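Local coordinates for ThiJ/pfpI family protein (Bacillus anthracis, PDB 3EFE) that is of unknown function but belongs to the DJ-1/PfpI family, whose members include chaperones and proteases, and is probably a homodimer, at residues A48-I53 and L67-L72; Y23-L28 and L41-V46; A114-A119 and E135-V140; G31-K36 and H189-L194. All coordinates share one frame; numbering follows the deposited sequence.

Contact 1 of 4, residues A48-I53 and L67-L72; sequences ANKEMI and LDECTL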
loop_
_atom_site.group_PDB
_atom_site.type_symbol
_atom_site.label_atom_id
_atom_site.label_comp_id
_atom_site.label_asym_id
_atom_site.label_seq_id
_atom_site.Cartn_x
_atom_site.Cartn_y
_atom_site.Cartn_z
ATOM N N ALA D 48 -7.065 9.191 -16.747
ATOM C CA ALA D 48 -7.897 9.217 -17.979
ATOM C C ALA D 48 -7.870 10.638 -18.523
ATOM O O ALA D 48 -7.929 10.825 -19.725
ATOM C CB ALA D 48 -9.365 8.755 -17.734
ATOM N N ASN D 49 -7.778 11.606 -17.606
ATOM C CA ASN D 49 -7.620 13.000 -17.867
ATOM C C ASN D 49 -6.928 13.623 -16.622
ATOM O O ASN D 49 -6.604 12.913 -15.687
ATOM C CB ASN D 49 -8.978 13.607 -18.029
ATOM C CG ASN D 49 -9.790 13.521 -16.748
ATOM O OD1 ASN D 49 -9.259 13.603 -15.624
ATOM N ND2 ASN D 49 -11.089 13.361 -16.907
ATOM N N LYS D 50 -6.759 14.954 -16.600
ATOM C CA LYS D 50 -5.911 15.663 -15.629
ATOM C C LYS D 50 -6.598 15.931 -14.306
ATOM O O LYS D 50 -5.988 16.435 -13.369
ATOM C CB LYS D 50 -5.365 16.952 -16.260
ATOM C CG LYS D 50 -4.370 16.645 -17.429
ATOM C CD LYS D 50 -2.961 17.396 -17.377
ATOM C CE LYS D 50 -2.050 17.005 -16.146
ATOM N NZ LYS D 50 -2.757 17.106 -14.750
ATOM N N GLU D 51 -7.877 15.555 -14.239
ATOM C CA GLU D 51 -8.694 15.663 -13.031
ATOM C C GLU D 51 -8.063 14.834 -11.908
ATOM O O GLU D 51 -7.566 13.696 -12.114
ATOM C CB GLU D 51 -10.159 15.178 -13.242
ATOM C CG GLU D 51 -11.128 15.994 -14.199
ATOM C CD GLU D 51 -12.589 15.300 -14.359
ATOM O OE1 GLU D 51 -12.785 14.127 -13.905
ATOM O OE2 GLU D 51 -13.522 15.923 -14.974
ATOM N N MET D 52 -8.091 15.440 -10.728
ATOM C CA MET D 52 -7.791 14.775 -9.483
ATOM C C MET D 52 -8.723 13.624 -9.266
ATOM O O MET D 52 -9.947 13.684 -9.604
ATOM C CB MET D 52 -7.874 15.790 -8.327
ATOM C CG MET D 52 -6.675 16.783 -8.420
ATOM S SD MET D 52 -6.054 17.365 -6.874
ATOM C CE MET D 52 -5.411 15.812 -6.324
ATOM N N ILE D 53 -8.132 12.564 -8.723
ATOM C CA ILE D 53 -8.772 11.287 -8.423
ATOM C C ILE D 53 -8.647 11.113 -6.932
ATOM O O ILE D 53 -7.858 11.776 -6.283
ATOM C CB ILE D 53 -8.133 10.141 -9.241
ATOM C CG1 ILE D 53 -6.729 9.723 -8.752
ATOM C CG2 ILE D 53 -7.976 10.599 -10.676
ATOM C CD1 ILE D 53 -6.667 8.799 -7.579
ATOM N N LEU D 67 -3.961 10.451 -20.248
ATOM C CA LEU D 67 -3.662 9.341 -21.154
ATOM C C LEU D 67 -3.137 9.827 -22.501
ATOM O O LEU D 67 -2.204 9.256 -23.035
ATOM C CB LEU D 67 -4.891 8.460 -21.348
ATOM C CG LEU D 67 -4.713 7.198 -22.211
ATOM C CD1 LEU D 67 -3.474 6.377 -21.806
ATOM C CD2 LEU D 67 -6.022 6.337 -22.186
ATOM N N ASP D 68 -3.725 10.881 -23.056
ATOM C CA ASP D 68 -3.244 11.491 -24.316
ATOM C C ASP D 68 -1.758 11.790 -24.352
ATOM O O ASP D 68 -1.075 11.403 -25.283
ATOM C CB ASP D 68 -3.917 12.826 -24.541
ATOM C CG ASP D 68 -5.190 12.713 -25.305
ATOM O OD1 ASP D 68 -5.439 11.604 -25.874
ATOM O OD2 ASP D 68 -5.933 13.750 -25.330
ATOM N N GLU D 69 -1.293 12.506 -23.332
ATOM C CA GLU D 69 0.112 12.898 -23.146
ATOM C C GLU D 69 1.098 11.733 -22.988
ATOM O O GLU D 69 2.262 11.957 -22.912
ATOM C CB GLU D 69 0.201 13.804 -21.911
ATOM C CG GLU D 69 -0.294 15.250 -22.126
ATOM C CD GLU D 69 -0.896 15.917 -20.853
ATOM O OE1 GLU D 69 -0.894 15.307 -19.770
ATOM O OE2 GLU D 69 -1.384 17.074 -20.935
ATOM N N CYS D 70 0.629 10.487 -22.971
ATOM C CA CYS D 70 1.449 9.348 -22.574
ATOM C C CYS D 70 1.785 8.501 -23.754
ATOM O O CYS D 70 0.910 8.219 -24.550
ATOM C CB CYS D 70 0.648 8.488 -21.570
ATOM S SG CYS D 70 1.323 6.822 -21.279
ATOM N N THR D 71 3.031 8.051 -23.834
ATOM C CA THR D 71 3.497 7.144 -24.889
ATOM C C THR D 71 3.986 5.864 -24.238
ATOM O O THR D 71 4.779 5.914 -23.305
ATOM C CB THR D 71 4.682 7.764 -25.704
ATOM O OG1 THR D 71 4.297 9.068 -26.146
ATOM C CG2 THR D 71 5.080 6.897 -26.947
ATOM N N LEU D 72 3.482 4.725 -24.719
ATOM C CA LEU D 72 3.877 3.424 -24.193
ATOM C C LEU D 72 4.782 2.799 -25.228
ATOM O O LEU D 72 4.468 2.783 -26.401
ATOM C CB LEU D 72 2.644 2.531 -23.883
ATOM C CG LEU D 72 1.883 2.603 -22.530
ATOM C CD1 LEU D 72 2.657 3.323 -21.357
ATOM C CD2 LEU D 72 0.478 3.187 -22.706
#
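Two loops that follow neighbouring parallel strands meet through Lys50 and Glu69, whose side chains cross at about a right angle, and through the backbone beside Ala48 and Leu67. The lysine chain leaves the backbone with CG anti to the carbonyl carbon and carries its contact in the middle of the arm, not at the charged end. CB and CG form the stem; CD then rests on the carboxylate of Glu69, 3.8 Å from OE1 and 3.9 Å from OE2, thus facing both oxygens almost equally. Beyond it CE is still near, 4.2 Å from Glu69 OE1. A bend at chi4 (-52°) helps to carry the ammonium group elsewhere: NZ lies 5.6 Å from Glu69 OE1, so any attraction between the opposite charges is probably weak, and NZ hydrogen-bonds to Pro63 O instead. Glu69 OE1 is likewise engaged, accepting a hydrogen bond from Ser66 N. Farther along, Ala48 O lies 4.0 Å from Leu67 N without bonding to it, and Leu67 CB stands at 4.2 Å from that same oxygen. Each loop also has its own bracing: Asn49 OD1 accepts from Glu51 N at 2.8 Å in an Asx turn, while residues 67-70 form a type I beta turn. Around this partly buried contact, Leu67 packs on Pro93 and Ile94 of helix 92-104, Ala48 touches Tyr11 of strand 8-11, and the loops continue from strands 43-47 and 65-66 at one margin of the central sheet.

Contact 2 of 4, residues Y23-L28 and L41-V46; sequences YLIAEL and LKVITV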
loop_
_atom_site.group_PDB
_atom_site.type_symbol
_atom_site.label_atom_id
_atom_site.label_comp_id
_atom_site.label_asym_id
_atom_site.label_seq_id
_atom_site.Cartn_x
_atom_site.Cartn_y
_atom_site.Cartn_z
ATOM N N TYR D 23 3.814 -1.215 -2.375
ATOM C CA TYR D 23 5.104 -1.883 -2.449
ATOM C C TYR D 23 5.812 -1.635 -3.777
ATOM O O TYR D 23 7.001 -1.235 -3.821
ATOM C CB TYR D 23 4.897 -3.387 -2.306
ATOM C CG TYR D 23 4.473 -3.956 -0.917
ATOM C CD1 TYR D 23 5.283 -3.807 0.186
ATOM C CD2 TYR D 23 3.290 -4.692 -0.766
ATOM C CE1 TYR D 23 4.954 -4.342 1.377
ATOM C CE2 TYR D 23 2.910 -5.219 0.472
ATOM C CZ TYR D 23 3.762 -5.045 1.529
ATOM O OH TYR D 23 3.467 -5.553 2.765
ATOM N N LEU D 24 5.108 -1.896 -4.869
ATOM C CA LEU D 24 5.752 -1.805 -6.167
ATOM C C LEU D 24 6.237 -0.401 -6.468
ATOM O O LEU D 24 7.388 -0.189 -6.781
ATOM C CB LEU D 24 4.801 -2.312 -7.274
ATOM C CG LEU D 24 5.354 -2.420 -8.696
ATOM C CD1 LEU D 24 6.793 -3.181 -8.747
ATOM C CD2 LEU D 24 4.327 -3.067 -9.596
ATOM N N ILE D 25 5.348 0.570 -6.366
ATOM C CA ILE D 25 5.695 1.928 -6.737
ATOM C C ILE D 25 6.784 2.615 -5.841
ATOM O O ILE D 25 7.594 3.423 -6.309
ATOM C CB ILE D 25 4.413 2.814 -6.965
ATOM C CG1 ILE D 25 3.634 3.052 -5.674
ATOM C CG2 ILE D 25 3.648 2.278 -8.116
ATOM C CD1 ILE D 25 2.811 4.351 -5.684
ATOM N N ALA D 26 6.779 2.262 -4.551
ATOM C CA ALA D 26 7.725 2.775 -3.586
ATOM C C ALA D 26 9.110 2.245 -3.873
ATOM O O ALA D 26 10.129 2.923 -3.747
ATOM C CB ALA D 26 7.232 2.390 -2.174
ATOM N N GLU D 27 9.213 1.005 -4.255
ATOM C CA GLU D 27 10.543 0.418 -4.501
ATOM C C GLU D 27 11.161 0.936 -5.820
ATOM O O GLU D 27 12.368 1.154 -5.925
ATOM C CB GLU D 27 10.431 -1.109 -4.546
ATOM C CG GLU D 27 10.135 -1.762 -3.227
ATOM C CD GLU D 27 11.114 -1.403 -2.115
ATOM O OE1 GLU D 27 12.152 -0.762 -2.384
ATOM O OE2 GLU D 27 10.849 -1.781 -0.961
ATOM N N LEU D 28 10.300 1.105 -6.806
ATOM C CA LEU D 28 10.631 1.630 -8.112
ATOM C C LEU D 28 11.018 3.090 -8.040
ATOM O O LEU D 28 12.111 3.468 -8.359
ATOM C CB LEU D 28 9.434 1.444 -9.066
ATOM C CG LEU D 28 9.294 0.004 -9.565
ATOM C CD1 LEU D 28 8.049 -0.093 -10.359
ATOM C CD2 LEU D 28 10.560 -0.411 -10.368
ATOM N N LEU D 41 13.506 4.071 -10.912
ATOM C CA LEU D 41 12.581 4.084 -12.036
ATOM C C LEU D 41 11.452 4.979 -11.640
ATOM O O LEU D 41 10.571 4.547 -10.904
ATOM C CB LEU D 41 12.048 2.704 -12.284
ATOM C CG LEU D 41 11.250 2.538 -13.561
ATOM C CD1 LEU D 41 11.933 3.178 -14.759
ATOM C CD2 LEU D 41 11.021 1.041 -13.789
ATOM N N LYS D 42 11.501 6.244 -12.065
ATOM C CA LYS D 42 10.478 7.253 -11.709
ATOM C C LYS D 42 9.101 6.810 -12.189
ATOM O O LYS D 42 8.966 6.373 -13.325
ATOM C CB LYS D 42 10.841 8.638 -12.276
ATOM C CG LYS D 42 12.064 9.289 -11.595
ATOM C CD LYS D 42 11.710 9.781 -10.129
ATOM C CE LYS D 42 12.481 8.998 -9.004
ATOM N NZ LYS D 42 12.443 9.667 -7.632
ATOM N N VAL D 43 8.139 6.802 -11.261
ATOM C CA VAL D 43 6.752 6.439 -11.502
ATOM C C VAL D 43 6.013 7.733 -11.885
ATOM O O VAL D 43 5.963 8.707 -11.119
ATOM C CB VAL D 43 6.130 5.708 -10.284
ATOM C CG1 VAL D 43 4.531 5.442 -10.475
ATOM C CG2 VAL D 43 6.905 4.405 -10.003
ATOM N N ILE D 44 5.523 7.756 -13.127
ATOM C CA ILE D 44 4.618 8.823 -13.634
ATOM C C ILE D 44 3.156 8.411 -13.514
ATOM O O ILE D 44 2.705 7.409 -14.106
ATOM C CB ILE D 44 4.915 9.201 -15.111
ATOM C CG1 ILE D 44 6.418 9.457 -15.301
ATOM C CG2 ILE D 44 4.095 10.482 -15.514
ATOM C CD1 ILE D 44 6.963 9.004 -16.667
ATOM N N THR D 45 2.387 9.146 -12.745
ATOM C CA THR D 45 0.969 8.811 -12.639
ATOM C C THR D 45 0.215 9.289 -13.917
ATOM O O THR D 45 0.410 10.417 -14.357
ATOM C CB THR D 45 0.304 9.307 -11.313
ATOM O OG1 THR D 45 0.308 10.709 -11.249
ATOM C CG2 THR D 45 1.010 8.762 -10.092
ATOM N N VAL D 46 -0.582 8.399 -14.531
ATOM C CA VAL D 46 -1.377 8.777 -15.710
ATOM C C VAL D 46 -2.875 8.576 -15.488
ATOM O O VAL D 46 -3.299 7.559 -15.046
ATOM C CB VAL D 46 -0.920 8.155 -17.054
ATOM C CG1 VAL D 46 -0.017 6.948 -16.926
ATOM C CG2 VAL D 46 -2.131 7.838 -17.893
#
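Val43 presses both its methyl groups against one side of the helix, and Leu28 and Ile25, a turn apart, receive them. CG2 of Val43 enters the shallow hollow between the two residues, 3.9 Å from Ile25 O and 4.0 Å from Leu28 CB. Its other methyl, CG1, meets the beta-branch of the isoleucine, Ile25 CG2, at 4.0 Å, the two side chains crossing at about a right angle. In Ile25, CG1 is between the backbone N and the carbonyl carbon (chi1 67°), and CG2 is the branch that meets the valine. Leu28 is the larger bump. It lies alongside Leu41, both pointing the same way, with Leu28 CD2 against Leu41 CD2 at 3.7 Å and nearly as close to Leu41 CB. Leu41, in the loop before the strand, has CG anti to the backbone N (chi1 -171°), and its CD2 branch lies beside Leu28. One polar tie accompanies this apolar fit: Leu41 N donates to Leu28 O at 3.0 Å, a bent bond whose N-H...O angle is 134°, with the donor well above the carbonyl plane. It pins the chain near the end of the helix to the residues just before the strand. All four touching residues are buried. Together they close the beta-alpha-beta unit of strand 8-11, helix 18-30 and strand 43-47: Val43 also packs on Leu10 of strand 8-11, Leu28 on Leu77 of strand 77-80, and Leu28 and Leu24 on Leu177 of helix 169-179.

Contact 3 of 4, residues A114-A119 and E135-V140; sequences ATDALA and EYTKMV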
loop_
_atom_site.group_PDB
_atom_site.type_symbol
_atom_site.label_atom_id
_atom_site.label_comp_id
_atom_site.label_asym_id
_atom_site.label_seq_id
_atom_site.Cartn_x
_atom_site.Cartn_y
_atom_site.Cartn_z
ATOM N N ALA D 114 -8.347 -4.936 -12.372
ATOM C CA ALA D 114 -7.733 -4.608 -13.692
ATOM C C ALA D 114 -7.549 -5.872 -14.589
ATOM O O ALA D 114 -7.633 -5.828 -15.789
ATOM C CB ALA D 114 -6.452 -3.829 -13.512
ATOM N N THR D 115 -7.275 -6.980 -13.956
ATOM C CA THR D 115 -7.206 -8.327 -14.543
ATOM C C THR D 115 -8.475 -8.761 -15.318
ATOM O O THR D 115 -8.390 -9.252 -16.460
ATOM C CB THR D 115 -6.958 -9.230 -13.341
ATOM O OG1 THR D 115 -5.559 -9.490 -13.216
ATOM C CG2 THR D 115 -7.696 -10.338 -13.353
ATOM N N ASP D 116 -9.631 -8.522 -14.706
ATOM C CA ASP D 116 -10.917 -8.610 -15.373
ATOM C C ASP D 116 -11.132 -7.577 -16.499
ATOM O O ASP D 116 -11.699 -7.938 -17.535
ATOM C CB ASP D 116 -12.042 -8.577 -14.335
ATOM C CG ASP D 116 -12.096 -9.867 -13.514
ATOM O OD1 ASP D 116 -11.425 -10.838 -13.955
ATOM O OD2 ASP D 116 -12.806 -9.955 -12.481
ATOM N N ALA D 117 -10.639 -6.341 -16.376
ATOM C CA ALA D 117 -10.708 -5.408 -17.551
ATOM C C ALA D 117 -10.047 -6.017 -18.804
ATOM O O ALA D 117 -10.609 -5.986 -19.923
ATOM C CB ALA D 117 -10.084 -4.111 -17.244
ATOM N N LEU D 118 -8.875 -6.595 -18.587
ATOM C CA LEU D 118 -8.076 -7.194 -19.611
ATOM C C LEU D 118 -8.684 -8.479 -20.129
ATOM O O LEU D 118 -8.674 -8.738 -21.326
ATOM C CB LEU D 118 -6.667 -7.522 -19.063
ATOM C CG LEU D 118 -5.505 -6.533 -19.205
ATOM C CD1 LEU D 118 -5.895 -5.115 -18.997
ATOM C CD2 LEU D 118 -4.424 -6.897 -18.241
ATOM N N ALA D 119 -9.105 -9.341 -19.218
ATOM C CA ALA D 119 -9.830 -10.563 -19.588
ATOM C C ALA D 119 -11.006 -10.258 -20.529
ATOM O O ALA D 119 -11.190 -10.908 -21.558
ATOM C CB ALA D 119 -10.312 -11.280 -18.341
ATOM N N GLU D 135 -14.233 -18.246 -11.553
ATOM C CA GLU D 135 -15.704 -18.251 -11.770
ATOM C C GLU D 135 -16.290 -16.890 -11.871
ATOM O O GLU D 135 -17.132 -16.645 -12.730
ATOM C CB GLU D 135 -16.419 -19.173 -10.783
ATOM C CG GLU D 135 -15.874 -20.628 -10.952
ATOM C CD GLU D 135 -16.122 -21.194 -12.400
ATOM O OE1 GLU D 135 -15.351 -22.097 -12.835
ATOM O OE2 GLU D 135 -17.105 -20.749 -13.108
ATOM N N TYR D 136 -15.792 -15.964 -11.057
ATOM C CA TYR D 136 -16.288 -14.624 -11.110
ATOM C C TYR D 136 -15.801 -13.977 -12.403
ATOM O O TYR D 136 -16.543 -13.258 -13.022
ATOM C CB TYR D 136 -15.868 -13.865 -9.845
ATOM C CG TYR D 136 -16.427 -12.462 -9.766
ATOM C CD1 TYR D 136 -17.789 -12.237 -9.548
ATOM C CD2 TYR D 136 -15.600 -11.340 -9.949
ATOM C CE1 TYR D 136 -18.315 -10.915 -9.501
ATOM C CE2 TYR D 136 -16.096 -10.046 -9.916
ATOM C CZ TYR D 136 -17.452 -9.829 -9.664
ATOM O OH TYR D 136 -17.930 -8.529 -9.657
ATOM N N THR D 137 -14.568 -14.252 -12.832
ATOM C CA THR D 137 -14.040 -13.621 -14.026
ATOM C C THR D 137 -14.881 -14.095 -15.218
ATOM O O THR D 137 -15.210 -13.288 -16.053
ATOM C CB THR D 137 -12.505 -13.978 -14.280
ATOM O OG1 THR D 137 -11.687 -13.508 -13.199
ATOM C CG2 THR D 137 -11.986 -13.427 -15.616
ATOM N N LYS D 138 -15.200 -15.390 -15.304
ATOM C CA LYS D 138 -16.022 -15.863 -16.397
ATOM C C LYS D 138 -17.408 -15.198 -16.378
ATOM O O LYS D 138 -17.823 -14.680 -17.394
ATOM C CB LYS D 138 -16.175 -17.402 -16.425
ATOM C CG LYS D 138 -14.884 -18.108 -16.219
ATOM C CD LYS D 138 -14.921 -19.473 -16.760
ATOM C CE LYS D 138 -15.436 -20.459 -15.740
ATOM N NZ LYS D 138 -16.018 -21.656 -16.350
ATOM N N MET D 139 -18.091 -15.146 -15.229
ATOM C CA MET D 139 -19.419 -14.525 -15.176
ATOM C C MET D 139 -19.342 -13.123 -15.660
ATOM O O MET D 139 -20.231 -12.645 -16.358
ATOM C CB MET D 139 -19.984 -14.473 -13.773
ATOM C CG MET D 139 -21.319 -13.533 -13.649
ATOM S SD MET D 139 -21.769 -13.490 -11.955
ATOM C CE MET D 139 -20.603 -12.487 -11.217
ATOM N N VAL D 140 -18.263 -12.393 -15.277
ATOM C CA VAL D 140 -18.244 -10.925 -15.381
ATOM C C VAL D 140 -17.618 -10.455 -16.714
ATOM O O VAL D 140 -17.782 -9.288 -17.070
ATOM C CB VAL D 140 -17.624 -10.375 -14.035
ATOM C CG1 VAL D 140 -17.429 -8.957 -14.017
ATOM C CG2 VAL D 140 -18.447 -10.863 -12.896
#
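Thr137 OG1 has three polar partners: it lies 2.8 Å from Asp116 OD1 of the facing helix, and it also hydrogen-bonds with Ser131 OG and with Asn133 O of its own stretch of chain. Asp116 OD1 and Asn133 O are both within reach of its proton, and which of them receives it is left open; Ser131 OG, as a hydroxyl, is the third polar neighbour. The place of OG1 follows from chi1 of -62°, which puts it beside the backbone N and anti to the carbonyl carbon. The same rotamer turns CG2 toward the other helix, where it comes tightly against Asp116 OD1, at 3.1 Å, and packs on Ala119 CB at 3.9 Å. Asp116 OD1 is therefore wedged against both branches of the threonine. The second oxygen, Asp116 OD2, also comes near the tyrosine, 4.0 Å from Tyr136 CD2, with carboxylate and ring planes 47° apart. Within its own helix, Val140 CG2 covers part of one face of the Tyr136 ring near the rim. Helices 113-119 and 134-140 cross here at -47°, their axes 10.0 Å apart at the closest. The first also packs inward, Leu118 on Leu80 of strand 77-80, Leu161 of strand 161-164 and Leu95 of helix 92-104, whereas helix 134-140 lies at the outer side.

Contact 4 of 4, residues G31-K36 and H189-L194; sequences GRYFKK and HSWYNL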
loop_
_atom_site.group_PDB
_atom_site.type_symbol
_atom_site.label_atom_id
_atom_site.label_comp_id
_atom_site.label_asym_id
_atom_site.label_seq_id
_atom_site.Cartn_x
_atom_site.Cartn_y
_atom_site.Cartn_z
ATOM N N GLY D 31 14.244 3.494 -5.890
ATOM C CA GLY D 31 15.371 2.773 -6.326
ATOM C C GLY D 31 16.221 2.269 -5.198
ATOM O O GLY D 31 17.393 1.803 -5.438
ATOM N N ARG D 32 15.742 2.375 -3.966
ATOM C CA ARG D 32 16.662 2.104 -2.844
ATOM C C ARG D 32 17.308 0.716 -2.820
ATOM O O ARG D 32 18.359 0.563 -2.290
ATOM C CB ARG D 32 15.964 2.307 -1.516
ATOM C CG ARG D 32 14.708 1.496 -1.383
ATOM C CD ARG D 32 14.017 1.738 -0.115
ATOM N NE ARG D 32 12.933 0.780 0.047
ATOM C CZ ARG D 32 12.312 0.535 1.213
ATOM N NH1 ARG D 32 12.580 1.217 2.299
ATOM N NH2 ARG D 32 11.385 -0.382 1.294
ATOM N N TYR D 33 16.698 -0.308 -3.394
ATOM C CA TYR D 33 17.265 -1.628 -3.357
ATOM C C TYR D 33 17.634 -2.132 -4.736
ATOM O O TYR D 33 17.850 -3.312 -4.898
ATOM C CB TYR D 33 16.269 -2.605 -2.749
ATOM C CG TYR D 33 15.852 -2.337 -1.330
ATOM C CD1 TYR D 33 16.673 -1.627 -0.458
ATOM C CD2 TYR D 33 14.599 -2.741 -0.877
ATOM C CE1 TYR D 33 16.296 -1.412 0.819
ATOM C CE2 TYR D 33 14.221 -2.535 0.396
ATOM C CZ TYR D 33 15.101 -1.881 1.243
ATOM O OH TYR D 33 14.761 -1.607 2.534
ATOM N N PHE D 34 17.689 -1.230 -5.719
ATOM C CA PHE D 34 18.176 -1.526 -7.040
ATOM C C PHE D 34 19.573 -2.034 -6.969
ATOM O O PHE D 34 20.308 -1.789 -5.992
ATOM C CB PHE D 34 18.138 -0.281 -7.944
ATOM C CG PHE D 34 16.728 0.036 -8.485
ATOM C CD1 PHE D 34 16.540 0.853 -9.596
ATOM C CD2 PHE D 34 15.597 -0.498 -7.905
ATOM C CE1 PHE D 34 15.293 1.139 -10.075
ATOM C CE2 PHE D 34 14.338 -0.200 -8.399
ATOM C CZ PHE D 34 14.204 0.614 -9.474
ATOM N N LYS D 35 19.958 -2.727 -8.032
ATOM C CA LYS D 35 21.327 -3.230 -8.216
ATOM C C LYS D 35 22.214 -2.070 -8.533
ATOM O O LYS D 35 21.713 -0.935 -8.749
ATOM C CB LYS D 35 21.418 -4.264 -9.346
ATOM C CG LYS D 35 21.170 -3.776 -10.742
ATOM C CD LYS D 35 20.776 -4.961 -11.572
ATOM C CE LYS D 35 20.302 -4.559 -12.992
ATOM N NZ LYS D 35 20.202 -5.727 -13.952
ATOM N N LYS D 36 23.518 -2.346 -8.596
ATOM C CA LYS D 36 24.507 -1.298 -8.724
ATOM C C LYS D 36 24.341 -0.514 -10.010
ATOM O O LYS D 36 23.847 -1.047 -11.003
ATOM C CB LYS D 36 25.940 -1.880 -8.633
ATOM C CG LYS D 36 26.408 -2.685 -9.789
ATOM C CD LYS D 36 27.842 -3.223 -9.488
ATOM C CE LYS D 36 28.201 -4.448 -10.335
ATOM N NZ LYS D 36 29.222 -5.428 -9.707
ATOM N N HIS D 189 14.812 -11.978 -3.595
ATOM C CA HIS D 189 14.418 -13.063 -2.659
ATOM C C HIS D 189 14.422 -12.706 -1.157
ATOM O O HIS D 189 13.502 -13.056 -0.419
ATOM C CB HIS D 189 15.204 -14.374 -2.938
ATOM C CG HIS D 189 14.859 -14.991 -4.261
ATOM N ND1 HIS D 189 13.553 -15.050 -4.735
ATOM C CD2 HIS D 189 15.628 -15.574 -5.209
ATOM C CE1 HIS D 189 13.548 -15.611 -5.932
ATOM N NE2 HIS D 189 14.790 -15.962 -6.232
ATOM N N SER D 190 15.462 -12.030 -0.713
ATOM C CA SER D 190 15.546 -11.585 0.658
ATOM C C SER D 190 14.532 -10.457 0.976
ATOM O O SER D 190 13.981 -10.416 2.081
ATOM C CB SER D 190 16.987 -11.148 0.949
ATOM O OG SER D 190 17.359 -10.101 0.066
ATOM N N TRP D 191 14.321 -9.551 0.016
ATOM C CA TRP D 191 13.295 -8.510 0.095
ATOM C C TRP D 191 11.895 -9.179 0.229
ATOM O O TRP D 191 11.129 -8.902 1.113
ATOM C CB TRP D 191 13.321 -7.616 -1.148
ATOM C CG TRP D 191 12.261 -6.608 -1.139
ATOM C CD1 TRP D 191 12.275 -5.428 -0.472
ATOM C CD2 TRP D 191 10.974 -6.671 -1.776
ATOM N NE1 TRP D 191 11.109 -4.757 -0.643
ATOM C CE2 TRP D 191 10.298 -5.475 -1.465
ATOM C CE3 TRP D 191 10.325 -7.621 -2.574
ATOM C CZ2 TRP D 191 8.998 -5.199 -1.922
ATOM C CZ3 TRP D 191 9.065 -7.341 -3.032
ATOM C CH2 TRP D 191 8.410 -6.147 -2.715
ATOM N N TYR D 192 11.622 -10.127 -0.641
ATOM C CA TYR D 192 10.373 -10.859 -0.613
ATOM C C TYR D 192 10.222 -11.555 0.701
ATOM O O TYR D 192 9.200 -11.446 1.338
ATOM C CB TYR D 192 10.289 -11.897 -1.735
ATOM C CG TYR D 192 9.003 -12.693 -1.636
ATOM C CD1 TYR D 192 7.769 -12.077 -1.814
ATOM C CD2 TYR D 192 9.019 -14.046 -1.285
ATOM C CE1 TYR D 192 6.604 -12.792 -1.686
ATOM C CE2 TYR D 192 7.840 -14.767 -1.154
ATOM C CZ TYR D 192 6.654 -14.137 -1.351
ATOM O OH TYR D 192 5.515 -14.869 -1.265
ATOM N N ASN D 193 11.241 -12.279 1.114
ATOM C CA ASN D 193 11.175 -13.051 2.375
ATOM C C ASN D 193 11.057 -12.234 3.635
ATOM O O ASN D 193 10.408 -12.669 4.565
ATOM C CB ASN D 193 12.361 -14.015 2.523
ATOM C CG ASN D 193 12.301 -15.224 1.582
ATOM O OD1 ASN D 193 11.253 -15.667 1.143
ATOM N ND2 ASN D 193 13.464 -15.782 1.314
ATOM N N LEU D 194 11.697 -11.075 3.683
ATOM C CA LEU D 194 11.630 -10.169 4.850
ATOM C C LEU D 194 10.185 -9.665 5.010
ATOM O O LEU D 194 9.591 -9.756 6.074
ATOM C CB LEU D 194 12.586 -8.986 4.686
ATOM C CG LEU D 194 12.548 -7.860 5.717
ATOM C CD1 LEU D 194 12.973 -8.350 7.108
ATOM C CD2 LEU D 194 13.348 -6.631 5.212
#
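A type I beta turn from Gly31 to Phe34 takes the chain out of helix 18-30, and it delivers Tyr33 to Trp191 on helix 185-197, far along the sequence. Gly31 is the first residue to leave the helix and has a positive phi (66°); Phe34 N closes the turn on Gly31 O. The two aromatic side chains cross at about a right angle and meet rim to rim, neither lying over the other. The Tyr33 ring and the five-membered ring of Trp191 have centroids 5.6 Å apart and planes inclined by 63°. The touching corner is Trp191 CD1, which sits 3.6 Å from both Tyr33 CD2 and Tyr33 CE2, so it faces the bond between them. Trp191 has CG anti to the backbone N, which carries the indole away from its helix toward the turn. There it also packs on Leu170 and Ala173 of helix 169-179, while Tyr33 leans on Leu206 of helix 201-209. Arg32 folds back over its neighbour: its NE lies 3.5 Å above one face of the Tyr33 ring, near the rim. Trp191 NE1, weakly hydrogen-bonded to Glu27 OE2, approaches that ring at its edge, in plane, 4.0 Å from Tyr33 CE2.

Overall arrangement
Contacts 2 and 4 are directly joined: Glu27, on the helix of contact 2, places OE2 2.7 Å from Arg32 NH2 in a salt bridge and makes a weaker hydrogen bond to Trp191 NE1, so one carboxylate ties both segments of contact 4. Both contacts also touch the second subunit. Contacts 1 and 2 meet by packing of Leu67 CA on Val46 CG2. Contact 3 stands apart, on the opposite side of the chain's centre from contacts 2 and 4, its centre about 25 Å from that of contact 2. Its helix 113-119 follows strand 107-111, the strand-to-helix turn where relatives in this family carry their nucleophile elbow.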